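Local coordinates for 7,8-dihydro-6-hydroxymethylpterin pyrophosphokinase-dihydropteroate synthase (PDB 6JWV), which probably catalyses two successive steps of folate biosynthesis, pyrophosphorylation of 6-hydroxymethyl-7,8-dihydropterin by ATP and condensation of the resulting diphosphate with 4-aminobenzoate to 7,8-dihydropteroate, at residues I576-A581 with K589-I594. The protein carries 1 engineered substitution. Numbering follows the deposited sequence.
Sequences IGLGFA and KLLQNI. With XTZ (4-{[(2-amino-4-oxo-3,4,7,8-tetrahydropteridin-6-yl)methyl]amino}-N-(1,3-thiazol-2-yl)benzenesulfonamide), chain C.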
# COMPACT_ATOMS: atom_id res chain seq x y z
N ILE A 576 -1.91 -8.06 18.96
CA ILE A 576 -0.48 -8.38 19.13
C ILE A 576 0.16 -7.76 20.37
O ILE A 576 1.30 -8.10 20.69
CB ILE A 576 0.35 -7.92 17.91
CG1 ILE A 576 0.14 -6.41 17.69
CG2 ILE A 576 0.00 -8.79 16.71
CD1 ILE A 576 0.61 -5.88 16.36
N GLY A 577 -0.53 -6.84 21.03
CA GLY A 577 -0.02 -6.18 22.22
C GLY A 577 1.29 -5.42 22.02
O GLY A 577 2.28 -5.67 22.73
N LEU A 578 1.30 -4.47 21.09
CA LEU A 578 2.42 -3.56 20.91
C LEU A 578 2.86 -2.90 22.22
O LEU A 578 2.01 -2.44 23.01
CB LEU A 578 2.07 -2.49 19.86
CG LEU A 578 1.82 -3.00 18.43
CD1 LEU A 578 1.35 -1.84 17.58
CD2 LEU A 578 3.05 -3.66 17.81
N GLY A 579 4.17 -2.89 22.46
CA GLY A 579 4.76 -2.37 23.71
C GLY A 579 4.62 -3.24 24.97
O GLY A 579 5.18 -2.90 26.01
N PHE A 580 3.87 -4.34 24.89
CA PHE A 580 3.71 -5.23 26.05
C PHE A 580 4.66 -6.43 25.99
O PHE A 580 4.35 -7.45 25.33
CB PHE A 580 2.28 -5.76 26.10
CG PHE A 580 1.27 -4.78 26.62
CD1 PHE A 580 0.55 -3.97 25.73
CD2 PHE A 580 0.98 -4.73 27.98
CE1 PHE A 580 -0.42 -3.11 26.20
CE2 PHE A 580 0.00 -3.88 28.45
CZ PHE A 580 -0.69 -3.06 27.56
N ALA A 581 5.79 -6.33 26.68
CA ALA A 581 6.89 -7.33 26.61
C ALA A 581 7.51 -7.45 25.20
O ALA A 581 7.76 -8.56 24.67
CB ALA A 581 6.46 -8.69 27.17
N LYS A 589 8.83 -4.72 14.32
CA LYS A 589 8.82 -5.96 13.52
C LYS A 589 7.43 -6.54 13.42
O LYS A 589 7.05 -7.04 12.37
CB LYS A 589 9.80 -7.02 14.05
CG LYS A 589 10.37 -7.85 12.91
CD LYS A 589 10.62 -9.27 13.33
CE LYS A 589 11.40 -10.04 12.26
NZ LYS A 589 10.60 -10.32 11.02
N LEU A 590 6.67 -6.45 14.51
CA LEU A 590 5.29 -6.92 14.53
C LEU A 590 4.39 -6.18 13.52
O LEU A 590 3.57 -6.80 12.84
CB LEU A 590 4.73 -6.84 15.95
CG LEU A 590 5.29 -7.87 16.94
CD1 LEU A 590 4.92 -7.49 18.37
CD2 LEU A 590 4.80 -9.27 16.63
N LEU A 591 4.57 -4.86 13.41
CA LEU A 591 3.82 -4.06 12.46
C LEU A 591 4.25 -4.32 11.02
O LEU A 591 3.39 -4.44 10.14
CB LEU A 591 3.95 -2.57 12.78
CG LEU A 591 3.12 -1.89 13.86
CD1 LEU A 591 3.62 -0.46 14.02
CD2 LEU A 591 1.64 -1.93 13.53
N GLN A 592 5.56 -4.40 10.77
CA GLN A 592 6.07 -4.78 9.45
C GLN A 592 5.43 -6.08 8.94
O GLN A 592 5.28 -6.28 7.74
CB GLN A 592 7.58 -4.98 9.46
CG GLN A 592 8.41 -3.80 9.91
CD GLN A 592 9.91 -4.08 9.92
OE1 GLN A 592 10.35 -5.21 10.17
NE2 GLN A 592 10.70 -3.05 9.65
N ASN A 593 5.06 -6.96 9.87
CA ASN A 593 4.61 -8.30 9.57
C ASN A 593 3.15 -8.50 9.91
O ASN A 593 2.70 -9.62 10.08
CB ASN A 593 5.47 -9.33 10.32
CG ASN A 593 6.86 -9.46 9.73
OD1 ASN A 593 7.09 -10.27 8.84
ND2 ASN A 593 7.79 -8.65 10.23
N ILE A 594 2.41 -7.42 9.99
CA ILE A 594 0.98 -7.50 10.30
C ILE A 594 0.14 -8.34 9.30
O ILE A 594 -0.94 -8.78 9.67
CB ILE A 594 0.38 -6.08 10.55
CG1 ILE A 594 -0.77 -6.12 11.57
CG2 ILE A 594 -0.03 -5.41 9.25
CD1 ILE A 594 -0.36 -6.41 13.01
O3 XTZ C . -2.33 -2.18 22.89
C16 XTZ C . -3.34 -2.36 23.61
N2 XTZ C . -4.29 -3.23 23.23
C3 XTZ C . -3.51 -1.64 24.89
N4 XTZ C . -2.61 -0.75 25.39
C4 XTZ C . -2.85 -0.12 26.58
C15 XTZ C . -4.10 -0.38 27.40
N8 XTZ C . -5.01 -1.34 26.81
C2 XTZ C . -4.77 -1.94 25.64
N3 XTZ C . -5.65 -2.84 25.12
C1 XTZ C . -5.40 -3.47 23.95
N1 XTZ C . -6.28 -4.36 23.46
C5 XTZ C . -1.87 0.87 27.15
N5 XTZ C . -0.68 0.21 27.69
C6 XTZ C . 0.59 0.60 27.37
C14 XTZ C . 0.89 1.96 27.31
C13 XTZ C . 2.17 2.38 26.98
C9 XTZ C . 3.18 1.46 26.71
C8 XTZ C . 2.91 0.08 26.78
C7 XTZ C . 1.61 -0.35 27.11
S1 XTZ C . 4.65 2.03 26.35
O1 XTZ C . 4.70 2.74 25.12
O2 XTZ C . 5.56 0.93 26.21
N6 XTZ C . 5.10 3.06 27.52
C10 XTZ C . 4.72 4.38 27.67
S2 XTZ C . 5.59 5.53 28.63
C12 XTZ C . 4.47 6.81 28.28
C11 XTZ C . 3.48 6.27 27.44
N7 XTZ C . 3.62 4.94 27.11
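The carbonyl oxygen of Lys-589 is gripped twice by one residue: Asn-593 ND2 donates an almost straight bond (2.8 Å to Lys-589 O, 172° at the hydrogen), and the Asn-593 backbone N adds a weak one. Asparagine suits this first non-helical position because its short side chain brings the amide N-H back to the last turn of helix 584-592. Leu-590 and Leu-591, on that turn, meet the loop that follows strand 572-575. Leu-578 serves both with its two branches: CD2 lies 4.0 Å from Leu-590 CB, the side chains running past each other in opposite directions, whereas CD1 meets Leu-591 CD2 at 4.1 Å, crossing it nearly at right angles. At the start of the loop, placing Ile-576 CG1 between backbone N and carbonyl carbon (chi1 57°) turns its CD1 toward Ile-594 CD1, 3.5 Å away. Branched aliphatic chains fit this buried seam, which Phe-611 and Ile-673 extend. Leu-578 sits inside a type II turn from Gly-577 to Phe-580; Gly-579, at its third position, readily adopts the positive phi (74°) required. Asp-575, just before the loop, hydrogen-bonds XTZ, and the Phe-580 ring presents one face to XTZ C7, 3.5 Å above its plane, offset toward the rim. This beta-alpha connection of the TIM barrel therefore fits its helix by shape and burial, not bond direction, while its aromatic ring meets the pterin-sulfonamide adduct.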